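PDB 7KFF: tRNA (guanine-N(1)-)-methyltransferase from Corynebacterium diphtheriae, which probably catalyses methyl transfer from S-adenosylmethionine to N1 of the guanine next to the anticodon in tRNA. Local coordinates for residues E27-L32 with G198-V203; D20-F25 with H161-C166; H51-W56 with T80-A85. All coordinates share one frame; numbering follows the deposited sequence.

Contact 1 of 3, residues E27-L32 with G198-V203. With SAH (S-adenosyl-L-homocysteine), chain C.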
loop_
_atom_site.group_PDB
_atom_site.type_symbol
_atom_site.label_atom_id
_atom_site.label_comp_id
_atom_site.label_asym_id
_atom_site.label_seq_id
_atom_site.Cartn_x
_atom_site.Cartn_y
_atom_site.Cartn_z
ATOM N N GLU A 27 -9.495 8.881 -13.242
ATOM C CA GLU A 27 -9.752 9.792 -12.134
ATOM C C GLU A 27 -9.121 9.304 -10.834
ATOM O O GLU A 27 -8.840 10.120 -9.937
ATOM C CB GLU A 27 -11.271 9.971 -11.988
ATOM C CG GLU A 27 -12.092 8.688 -11.689
ATOM C CD GLU A 27 -12.549 7.871 -12.913
ATOM O OE1 GLU A 27 -11.959 7.970 -14.007
ATOM O OE2 GLU A 27 -13.537 7.121 -12.764
ATOM N N TYR A 28 -8.902 7.996 -10.694
ATOM C CA TYR A 28 -8.308 7.467 -9.471
ATOM C C TYR A 28 -6.906 8.033 -9.276
ATOM O O TYR A 28 -6.405 8.097 -8.149
ATOM C CB TYR A 28 -8.287 5.943 -9.531
ATOM C CG TYR A 28 -8.346 5.269 -8.161
ATOM C CD1 TYR A 28 -7.264 5.332 -7.282
ATOM C CD2 TYR A 28 -9.457 4.554 -7.765
ATOM C CE1 TYR A 28 -7.314 4.711 -6.032
ATOM C CE2 TYR A 28 -9.499 3.923 -6.526
ATOM C CZ TYR A 28 -8.428 4.005 -5.674
ATOM O OH TYR A 28 -8.477 3.376 -4.431
ATOM N N LEU A 29 -6.244 8.405 -10.367
ATOM C CA LEU A 29 -4.883 8.905 -10.300
ATOM C C LEU A 29 -4.797 10.410 -10.088
ATOM O O LEU A 29 -3.694 10.967 -10.111
ATOM C CB LEU A 29 -4.090 8.489 -11.520
ATOM C CG LEU A 29 -3.729 7.021 -11.686
ATOM C CD1 LEU A 29 -2.991 6.451 -10.439
ATOM C CD2 LEU A 29 -4.933 6.122 -12.005
ATOM N N ASP A 30 -5.917 11.066 -9.845
ATOM C CA ASP A 30 -5.888 12.499 -9.562
ATOM C C ASP A 30 -4.919 12.864 -8.426
ATOM O O ASP A 30 -4.290 13.921 -8.496
ATOM C CB ASP A 30 -7.297 13.037 -9.291
ATOM C CG ASP A 30 -8.153 13.191 -10.555
ATOM O OD1 ASP A 30 -7.640 13.051 -11.682
ATOM O OD2 ASP A 30 -9.360 13.474 -10.403
ATOM N N PRO A 31 -4.714 12.026 -7.401
ATOM C CA PRO A 31 -3.760 12.399 -6.342
ATOM C C PRO A 31 -2.312 12.473 -6.777
ATOM O O PRO A 31 -1.491 13.029 -6.025
ATOM C CB PRO A 31 -3.996 11.350 -5.248
ATOM C CG PRO A 31 -5.422 10.923 -5.450
ATOM C CD PRO A 31 -5.586 10.911 -6.969
ATOM N N LEU A 32 -1.955 11.989 -7.971
ATOM C CA LEU A 32 -0.601 12.215 -8.460
ATOM C C LEU A 32 -0.334 13.692 -8.710
ATOM O O LEU A 32 0.825 14.073 -8.885
ATOM C CB LEU A 32 -0.350 11.439 -9.756
ATOM C CG LEU A 32 -0.363 9.918 -9.675
ATOM C CD1 LEU A 32 -0.165 9.320 -11.055
ATOM C CD2 LEU A 32 0.727 9.397 -8.733
ATOM N N GLY A 198 -8.108 -2.847 -7.191
ATOM C CA GLY A 198 -7.463 -2.529 -8.446
ATOM C C GLY A 198 -6.033 -2.097 -8.224
ATOM O O GLY A 198 -5.616 -1.792 -7.105
ATOM N N GLY A 199 -5.290 -2.050 -9.316
ATOM C CA GLY A 199 -3.907 -1.611 -9.258
ATOM C C GLY A 199 -3.682 -0.122 -9.120
ATOM O O GLY A 199 -2.566 0.283 -8.772
ATOM N N GLU A 200 -4.708 0.702 -9.351
ATOM C CA GLU A 200 -4.531 2.155 -9.302
ATOM C C GLU A 200 -3.983 2.639 -7.958
ATOM O O GLU A 200 -3.069 3.472 -7.918
ATOM C CB GLU A 200 -5.853 2.846 -9.602
ATOM C CG GLU A 200 -6.350 2.664 -11.056
ATOM C CD GLU A 200 -7.027 1.336 -11.392
ATOM O OE1 GLU A 200 -7.198 0.455 -10.518
ATOM O OE2 GLU A 200 -7.395 1.193 -12.573
ATOM N N VAL A 201 -4.540 2.145 -6.852
ATOM C CA VAL A 201 -4.062 2.603 -5.550
ATOM C C VAL A 201 -2.619 2.176 -5.329
ATOM O O VAL A 201 -1.846 2.893 -4.684
ATOM C CB VAL A 201 -4.990 2.163 -4.404
ATOM C CG1 VAL A 201 -4.892 0.666 -4.114
ATOM C CG2 VAL A 201 -4.705 2.962 -3.154
ATOM N N ALA A 202 -2.228 1.023 -5.864
ATOM C CA ALA A 202 -0.838 0.599 -5.742
ATOM C C ALA A 202 0.094 1.514 -6.523
ATOM O O ALA A 202 1.229 1.736 -6.092
ATOM C CB ALA A 202 -0.703 -0.839 -6.224
ATOM N N VAL A 203 -0.373 2.083 -7.648
ATOM C CA VAL A 203 0.405 3.100 -8.350
ATOM C C VAL A 203 0.645 4.301 -7.443
ATOM O O VAL A 203 1.759 4.821 -7.353
ATOM C CB VAL A 203 -0.292 3.513 -9.654
ATOM C CG1 VAL A 203 0.500 4.642 -10.300
ATOM C CG2 VAL A 203 -0.425 2.307 -10.578
HETATM N N SAH C . -7.929 -12.992 -7.850
HETATM C CA SAH C . -6.790 -12.116 -7.658
HETATM C CB SAH C . -7.344 -10.744 -7.342
HETATM C CG SAH C . -6.969 -9.649 -8.324
HETATM S SD SAH C . -7.321 -8.151 -7.426
HETATM C C SAH C . -5.868 -12.530 -6.525
HETATM O O SAH C . -6.271 -12.583 -5.366
HETATM O OXT SAH C . -4.687 -12.793 -6.751
HETATM C "C5'" SAH C . -7.429 -7.052 -8.832
HETATM C "C4'" SAH C . -6.184 -6.224 -9.076
HETATM O "O4'" SAH C . -5.904 -5.374 -7.965
HETATM C "C3'" SAH C . -4.871 -6.981 -9.333
HETATM O "O3'" SAH C . -4.822 -7.500 -10.613
HETATM C "C2'" SAH C . -3.850 -5.880 -9.043
HETATM O "O2'" SAH C . -3.755 -4.977 -10.117
HETATM C "C1'" SAH C . -4.504 -5.172 -7.877
HETATM N N9 SAH C . -4.056 -5.693 -6.572
HETATM C C8 SAH C . -4.796 -6.407 -5.656
HETATM N N7 SAH C . -4.050 -6.627 -4.559
HETATM C C5 SAH C . -2.823 -6.076 -4.775
HETATM C C6 SAH C . -1.669 -6.004 -4.008
HETATM N N6 SAH C . -1.546 -6.549 -2.780
HETATM N N1 SAH C . -0.579 -5.348 -4.532
HETATM C C2 SAH C . -0.646 -4.767 -5.776
HETATM N N3 SAH C . -1.777 -4.820 -6.535
HETATM C C4 SAH C . -2.833 -5.470 -6.029
#

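Contact 2 of 3, residues D20-F25 with H161-C166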
loop_
_atom_site.group_PDB
_atom_site.type_symbol
_atom_site.label_atom_id
_atom_site.label_comp_id
_atom_site.label_asym_id
_atom_site.label_seq_id
_atom_site.Cartn_x
_atom_site.Cartn_y
_atom_site.Cartn_z
ATOM N N ASP A 20 3.726 7.125 -16.670
ATOM C CA ASP A 20 2.532 6.916 -17.481
ATOM C C ASP A 20 1.728 5.798 -16.834
ATOM O O ASP A 20 2.282 4.753 -16.477
ATOM C CB ASP A 20 2.882 6.551 -18.916
ATOM C CG ASP A 20 3.291 7.746 -19.732
ATOM O OD1 ASP A 20 2.395 8.531 -20.127
ATOM O OD2 ASP A 20 4.512 7.943 -19.924
ATOM N N VAL A 21 0.431 6.009 -16.674
ATOM C CA VAL A 21 -0.447 5.054 -16.009
ATOM C C VAL A 21 -1.568 4.690 -16.967
ATOM O O VAL A 21 -2.238 5.582 -17.498
ATOM C CB VAL A 21 -1.040 5.645 -14.718
ATOM C CG1 VAL A 21 -1.853 4.589 -13.976
ATOM C CG2 VAL A 21 0.028 6.221 -13.837
ATOM N N ILE A 22 -1.793 3.394 -17.172
ATOM C CA ILE A 22 -2.861 2.901 -18.037
ATOM C C ILE A 22 -3.909 2.234 -17.153
ATOM O O ILE A 22 -3.582 1.337 -16.364
ATOM C CB ILE A 22 -2.336 1.925 -19.101
ATOM C CG1 ILE A 22 -1.190 2.549 -19.898
ATOM C CG2 ILE A 22 -3.471 1.505 -20.028
ATOM C CD1 ILE A 22 -0.375 1.551 -20.694
ATOM N N THR A 23 -5.157 2.683 -17.274
ATOM C CA THR A 23 -6.193 2.355 -16.308
ATOM C C THR A 23 -7.574 2.550 -16.920
ATOM O O THR A 23 -7.772 3.401 -17.785
ATOM C CB THR A 23 -6.033 3.271 -15.072
ATOM O OG1 THR A 23 -7.183 3.151 -14.223
ATOM C CG2 THR A 23 -5.908 4.753 -15.491
ATOM N N ILE A 24 -8.556 1.801 -16.410
ATOM C CA ILE A 24 -9.948 2.109 -16.751
ATOM C C ILE A 24 -10.578 3.161 -15.829
ATOM O O ILE A 24 -11.734 3.552 -16.053
ATOM C CB ILE A 24 -10.845 0.853 -16.837
ATOM C CG1 ILE A 24 -10.902 0.123 -15.503
ATOM C CG2 ILE A 24 -10.402 -0.037 -17.997
ATOM C CD1 ILE A 24 -12.009 -0.905 -15.422
ATOM N N PHE A 25 -9.851 3.648 -14.824
ATOM C CA PHE A 25 -10.320 4.706 -13.924
ATOM C C PHE A 25 -9.269 5.806 -13.837
ATOM O O PHE A 25 -8.631 6.002 -12.784
ATOM C CB PHE A 25 -10.615 4.168 -12.521
ATOM C CG PHE A 25 -11.749 3.189 -12.481
ATOM C CD1 PHE A 25 -13.046 3.622 -12.670
ATOM C CD2 PHE A 25 -11.520 1.841 -12.264
ATOM C CE1 PHE A 25 -14.096 2.724 -12.644
ATOM C CE2 PHE A 25 -12.570 0.931 -12.213
ATOM C CZ PHE A 25 -13.870 1.389 -12.425
ATOM N N HIS A 161 11.629 6.729 -17.059
ATOM C CA HIS A 161 10.284 6.457 -17.557
ATOM C C HIS A 161 9.771 5.185 -16.909
ATOM O O HIS A 161 10.338 4.102 -17.136
ATOM C CB HIS A 161 10.300 6.282 -19.079
ATOM C CG HIS A 161 8.943 6.271 -19.693
ATOM N ND1 HIS A 161 8.703 5.814 -20.968
ATOM C CD2 HIS A 161 7.745 6.673 -19.205
ATOM C CE1 HIS A 161 7.419 5.952 -21.245
ATOM N NE2 HIS A 161 6.813 6.458 -20.189
ATOM N N ILE A 162 8.701 5.328 -16.132
ATOM C CA ILE A 162 7.986 4.211 -15.535
ATOM C C ILE A 162 6.564 4.208 -16.076
ATOM O O ILE A 162 5.868 5.227 -16.016
ATOM C CB ILE A 162 7.996 4.251 -13.996
ATOM C CG1 ILE A 162 9.414 4.387 -13.445
ATOM C CG2 ILE A 162 7.323 2.985 -13.473
ATOM C CD1 ILE A 162 9.489 4.477 -11.923
ATOM N N VAL A 163 6.142 3.064 -16.603
ATOM C CA VAL A 163 4.776 2.817 -17.047
ATOM C C VAL A 163 4.147 1.849 -16.059
ATOM O O VAL A 163 4.798 0.892 -15.617
ATOM C CB VAL A 163 4.770 2.269 -18.489
ATOM C CG1 VAL A 163 3.356 1.977 -18.942
ATOM C CG2 VAL A 163 5.455 3.270 -19.435
ATOM N N PHE A 164 2.895 2.101 -15.713
ATOM C CA PHE A 164 2.111 1.244 -14.834
ATOM C C PHE A 164 0.910 0.672 -15.574
ATOM O O PHE A 164 0.150 1.423 -16.181
ATOM C CB PHE A 164 1.585 2.020 -13.629
ATOM C CG PHE A 164 2.642 2.561 -12.718
ATOM C CD1 PHE A 164 3.205 3.792 -12.970
ATOM C CD2 PHE A 164 2.993 1.893 -11.560
ATOM C CE1 PHE A 164 4.135 4.340 -12.095
ATOM C CE2 PHE A 164 3.912 2.433 -10.681
ATOM C CZ PHE A 164 4.482 3.665 -10.950
ATOM N N ALA A 165 0.724 -0.644 -15.494
ATOM C CA ALA A 165 -0.438 -1.330 -16.059
ATOM C C ALA A 165 -1.354 -1.725 -14.909
ATOM O O ALA A 165 -1.021 -2.623 -14.138
ATOM C CB ALA A 165 -0.010 -2.560 -16.855
ATOM N N CYS A 166 -2.500 -1.053 -14.782
ATOM C CA CYS A 166 -3.396 -1.249 -13.647
ATOM C C CYS A 166 -4.436 -2.324 -13.906
ATOM O O CYS A 166 -5.305 -2.161 -14.762
ATOM C CB CYS A 166 -4.124 0.036 -13.275
ATOM S SG CYS A 166 -3.038 1.394 -12.846
HETATM O O HOH W 1 -7.568 -0.447 -14.758
#

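Contact 3 of 3, residues H51-W56 with T80-A85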
loop_
_atom_site.group_PDB
_atom_site.type_symbol
_atom_site.label_atom_id
_atom_site.label_comp_id
_atom_site.label_asym_id
_atom_site.label_seq_id
_atom_site.Cartn_x
_atom_site.Cartn_y
_atom_site.Cartn_z
ATOM N N HIS A 51 -3.775 7.421 -18.857
ATOM C CA HIS A 51 -4.406 7.004 -20.104
ATOM C C HIS A 51 -5.543 6.031 -19.844
ATOM O O HIS A 51 -5.363 5.025 -19.158
ATOM C CB HIS A 51 -3.385 6.319 -21.018
ATOM C CG HIS A 51 -2.114 7.079 -21.164
ATOM N ND1 HIS A 51 -1.971 8.107 -22.059
ATOM C CD2 HIS A 51 -0.945 6.992 -20.490
ATOM C CE1 HIS A 51 -0.755 8.611 -21.954
ATOM N NE2 HIS A 51 -0.112 7.953 -21.006
ATOM N N ASP A 52 -6.700 6.318 -20.446
ATOM C CA ASP A 52 -7.856 5.433 -20.355
ATOM C C ASP A 52 -7.626 4.224 -21.244
ATOM O O ASP A 52 -7.572 4.356 -22.466
ATOM C CB ASP A 52 -9.092 6.210 -20.812
ATOM C CG ASP A 52 -10.403 5.480 -20.557
ATOM O OD1 ASP A 52 -10.385 4.262 -20.324
ATOM O OD2 ASP A 52 -11.457 6.161 -20.607
ATOM N N LEU A 53 -7.533 3.049 -20.631
ATOM C CA LEU A 53 -7.341 1.812 -21.387
ATOM C C LEU A 53 -8.391 1.629 -22.472
ATOM O O LEU A 53 -8.112 1.016 -23.512
ATOM C CB LEU A 53 -7.383 0.635 -20.408
ATOM C CG LEU A 53 -7.190 -0.770 -20.998
ATOM C CD1 LEU A 53 -5.793 -0.951 -21.556
ATOM C CD2 LEU A 53 -7.549 -1.820 -19.958
ATOM N N ARG A 54 -9.604 2.139 -22.252
ATOM C CA ARG A 54 -10.666 1.959 -23.240
ATOM C C ARG A 54 -10.379 2.656 -24.559
ATOM O O ARG A 54 -11.012 2.319 -25.569
ATOM C CB ARG A 54 -11.995 2.445 -22.671
ATOM C CG ARG A 54 -12.468 1.574 -21.537
ATOM C CD ARG A 54 -13.917 1.852 -21.138
ATOM N NE ARG A 54 -14.106 1.348 -19.785
ATOM C CZ ARG A 54 -14.412 0.098 -19.460
ATOM N NH1 ARG A 54 -14.604 -0.819 -20.395
ATOM N NH2 ARG A 54 -14.504 -0.235 -18.188
ATOM N N LEU A 55 -9.439 3.597 -24.589
ATOM C CA LEU A 55 -9.062 4.194 -25.861
ATOM C C LEU A 55 -8.614 3.130 -26.843
ATOM O O LEU A 55 -8.720 3.325 -28.051
ATOM C CB LEU A 55 -7.915 5.179 -25.656
ATOM C CG LEU A 55 -8.254 6.487 -24.950
ATOM C CD1 LEU A 55 -6.976 7.283 -24.688
ATOM C CD2 LEU A 55 -9.234 7.294 -25.777
ATOM N N TRP A 56 -8.109 2.004 -26.340
ATOM C CA TRP A 56 -7.590 0.933 -27.172
ATOM C C TRP A 56 -8.584 -0.215 -27.365
ATOM O O TRP A 56 -8.228 -1.243 -27.949
ATOM C CB TRP A 56 -6.268 0.424 -26.591
ATOM C CG TRP A 56 -5.144 1.404 -26.753
ATOM C CD1 TRP A 56 -4.316 1.516 -27.832
ATOM C CD2 TRP A 56 -4.732 2.426 -25.828
ATOM N NE1 TRP A 56 -3.422 2.536 -27.643
ATOM C CE2 TRP A 56 -3.647 3.104 -26.414
ATOM C CE3 TRP A 56 -5.161 2.815 -24.562
ATOM C CZ2 TRP A 56 -2.982 4.142 -25.768
ATOM C CZ3 TRP A 56 -4.511 3.841 -23.927
ATOM C CH2 TRP A 56 -3.426 4.495 -24.523
ATOM N N THR A 80 -5.794 -8.202 -26.423
ATOM C CA THR A 80 -5.953 -7.427 -27.651
ATOM C C THR A 80 -6.195 -5.940 -27.388
ATOM O O THR A 80 -6.108 -5.133 -28.323
ATOM C CB THR A 80 -7.080 -7.994 -28.514
ATOM O OG1 THR A 80 -8.282 -8.013 -27.731
ATOM C CG2 THR A 80 -6.741 -9.419 -29.013
ATOM N N VAL A 81 -6.475 -5.568 -26.144
ATOM C CA VAL A 81 -6.538 -4.169 -25.714
ATOM C C VAL A 81 -5.239 -3.741 -25.044
ATOM O O VAL A 81 -4.658 -2.714 -25.398
ATOM C CB VAL A 81 -7.762 -3.961 -24.799
ATOM C CG1 VAL A 81 -7.839 -2.507 -24.333
ATOM C CG2 VAL A 81 -9.043 -4.370 -25.526
ATOM N N TRP A 82 -4.740 -4.561 -24.110
ATOM C CA TRP A 82 -3.534 -4.209 -23.370
ATOM C C TRP A 82 -2.283 -4.126 -24.242
ATOM O O TRP A 82 -1.420 -3.275 -24.003
ATOM C CB TRP A 82 -3.297 -5.194 -22.225
ATOM C CG TRP A 82 -3.950 -4.742 -20.988
ATOM C CD1 TRP A 82 -5.075 -5.260 -20.392
ATOM C CD2 TRP A 82 -3.526 -3.649 -20.173
ATOM N NE1 TRP A 82 -5.361 -4.551 -19.242
ATOM C CE2 TRP A 82 -4.438 -3.547 -19.096
ATOM C CE3 TRP A 82 -2.470 -2.742 -20.251
ATOM C CZ2 TRP A 82 -4.321 -2.569 -18.123
ATOM C CZ3 TRP A 82 -2.357 -1.779 -19.276
ATOM C CH2 TRP A 82 -3.292 -1.687 -18.241
ATOM N N GLY A 83 -2.106 -5.043 -25.180
ATOM C CA GLY A 83 -0.904 -5.061 -25.980
ATOM C C GLY A 83 -0.710 -3.770 -26.756
ATOM O O GLY A 83 0.330 -3.101 -26.655
ATOM N N PRO A 84 -1.717 -3.375 -27.541
ATOM C CA PRO A 84 -1.609 -2.085 -28.255
ATOM C C PRO A 84 -1.415 -0.896 -27.327
ATOM O O PRO A 84 -0.657 0.019 -27.660
ATOM C CB PRO A 84 -2.917 -2.025 -29.054
ATOM C CG PRO A 84 -3.242 -3.497 -29.289
ATOM C CD PRO A 84 -2.868 -4.170 -28.011
ATOM N N ALA A 85 -2.086 -0.880 -26.167
ATOM C CA ALA A 85 -1.927 0.219 -25.223
ATOM C C ALA A 85 -0.486 0.315 -24.753
ATOM O O ALA A 85 0.110 1.399 -24.730
ATOM C CB ALA A 85 -2.872 0.008 -24.040
#

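Contact 1 of 3, residues E27-L32 with G198-V203
In the SPOUT domain, the start of helix 200-211 carries the bound S-adenosyl-L-homocysteine on one side and is packed on the other by the 3-10 turn that follows strand 17-23. Tyr28 and Leu29 of that turn meet Glu200, Val201 and Val203. The Tyr28 side chain runs at about a right angle to Glu200, and its CD1 lies 3.7 Å from Glu200 CB. Further out the ring lies alongside Val201, both pointing the same way, with Tyr28 CE1 3.8 Å from Val201 CB. With CG roughly anti to the backbone N (chi1 -152°), the Tyr28 ring reaches along the helix start to the dimer interface, where its OH makes a weak hydrogen bond to Glu208 of the second subunit.

Leu29 CD2 sits 3.9 Å from Glu200 CG, and Leu29 CD1 sits 3.9 Å from Val203 CG1. The Glu200 chain is bent at chi2 (79°), which turns its carboxylate away from the turn. One oxygen bonds to Thr23 and the other forms a salt bridge with Arg168, so both oxygens of the buried carboxylate have a partner.

Gly198 CA comes within 3.3 Å of O4' of S-adenosyl-L-homocysteine, and Ala202 CB lies 4.0 Å from its C2. Gly198, Gly199 and Ala202 are part of its pocket, and Asp227 and Ser228 of the second subunit also bond it. A site at the dimer interface is typical of knotted SPOUT methyltransferases such as TrmD.

Contact 2 of 3, residues D20-F25 with H161-C166
Strands 17-23 and 161-165 run side by side and parallel, 10° apart in direction, and are joined by a ladder of backbone hydrogen bonds. Asp20 N donates to Ile162 O, and Phe164 N to Asp20 O (2.8 Å). Ile22 N then donates to Phe164 O, and Cys166 N to Ile22 O (3.1 Å). Beyond the strand ends a water takes over: it accepts from Ile24 N and donates to Cys166 O.

One polar side-chain bond is added. His161 NE2 donates to Asp20 OD2 at 2.8 Å, meeting its anti side. The ring and carboxylate planes are 78° apart, and the bond is bent, 147° at the hydrogen. The other oxygen, OD1, is taken by His51 and Arg18, which probably keeps the buried carboxylate charged.

The apolar contacts lie on both faces. Val21 CG1 touches Cys166 SG at 3.6 Å, and Val21 CG2 touches Phe164 CD1 at 4.1 Å. On the other face Ile22 CD1 meets Val163 CG1, also at 4.1 Å.

Both strands are interior to the parallel sheet, between strands 46-52 and 137-141. Helix 200-211 covers the Val21 and Phe164 face through Val203, and helix 79-90 covers the Ile22 and Ala165 face through Trp82.

Contact 3 of 3, residues H51-W56 with T80-A85
Trp56 lies flat against the helix backbone at Ala85. Ala85 CA stands 3.5 Å from the centroid of the five-membered ring of Trp56, only 6° off the ring normal, a CH-pi contact. Ala85 CB reaches the same face and comes 3.5 Å from Trp56 CD2. The opposite face of the indole is met by Leu55 CB from its own segment, so the ring is sandwiched. At the pyrrole side Trp56 CD1 touches Pro84 CB at 4.0 Å. The indole NE1 is bonded to Asp88 one turn further along the helix, which fixes the rotation of the ring.

The two segments join the end of edge strand 46-52, with its 3-10 turn, to the first turns of helix 79-90, which packs on the parallel sheet of the SPOUT domain. An Asx turn begins the 3-10 segment: Arg54 N donates to Asp52 OD1 at 3.0 Å.

Leu53 comes at Trp82 at about a right angle. Its CG is anti to the backbone N (chi1 -180°), which carries both methyls to the Trp82 ring. Leu53 CD1 hangs over the six-membered ring, 3.8 Å from the Trp82 centroid and 11° off the normal, while Leu53 CD2 lies 3.6 Å from Trp82 NE1. That indole nitrogen is buried here with no hydrogen-bond partner in the model. Val81 packs against Leu53 and Trp56, with Val81 CG1 3.8 Å from Leu53 CD1.

Contacts 1 and 2 are buried, whereas contact 3 is partly exposed at the edge of the sheet. Contact 2 is the central one: it touches both others, while contacts 1 and 3 do not touch. The helices of contacts 1 and 3, 200-211 and 79-90, cover opposite faces of its strand pair. The chemistry follows the place. Contact 2 is held by strand hydrogen bonds. Contacts 1 and 3 have none across their segments and rest on side-chain packing, aliphatic and tyrosine in contact 1, tryptophan faces in contact 3. All three reach the second subunit, contact 2 only at Phe25.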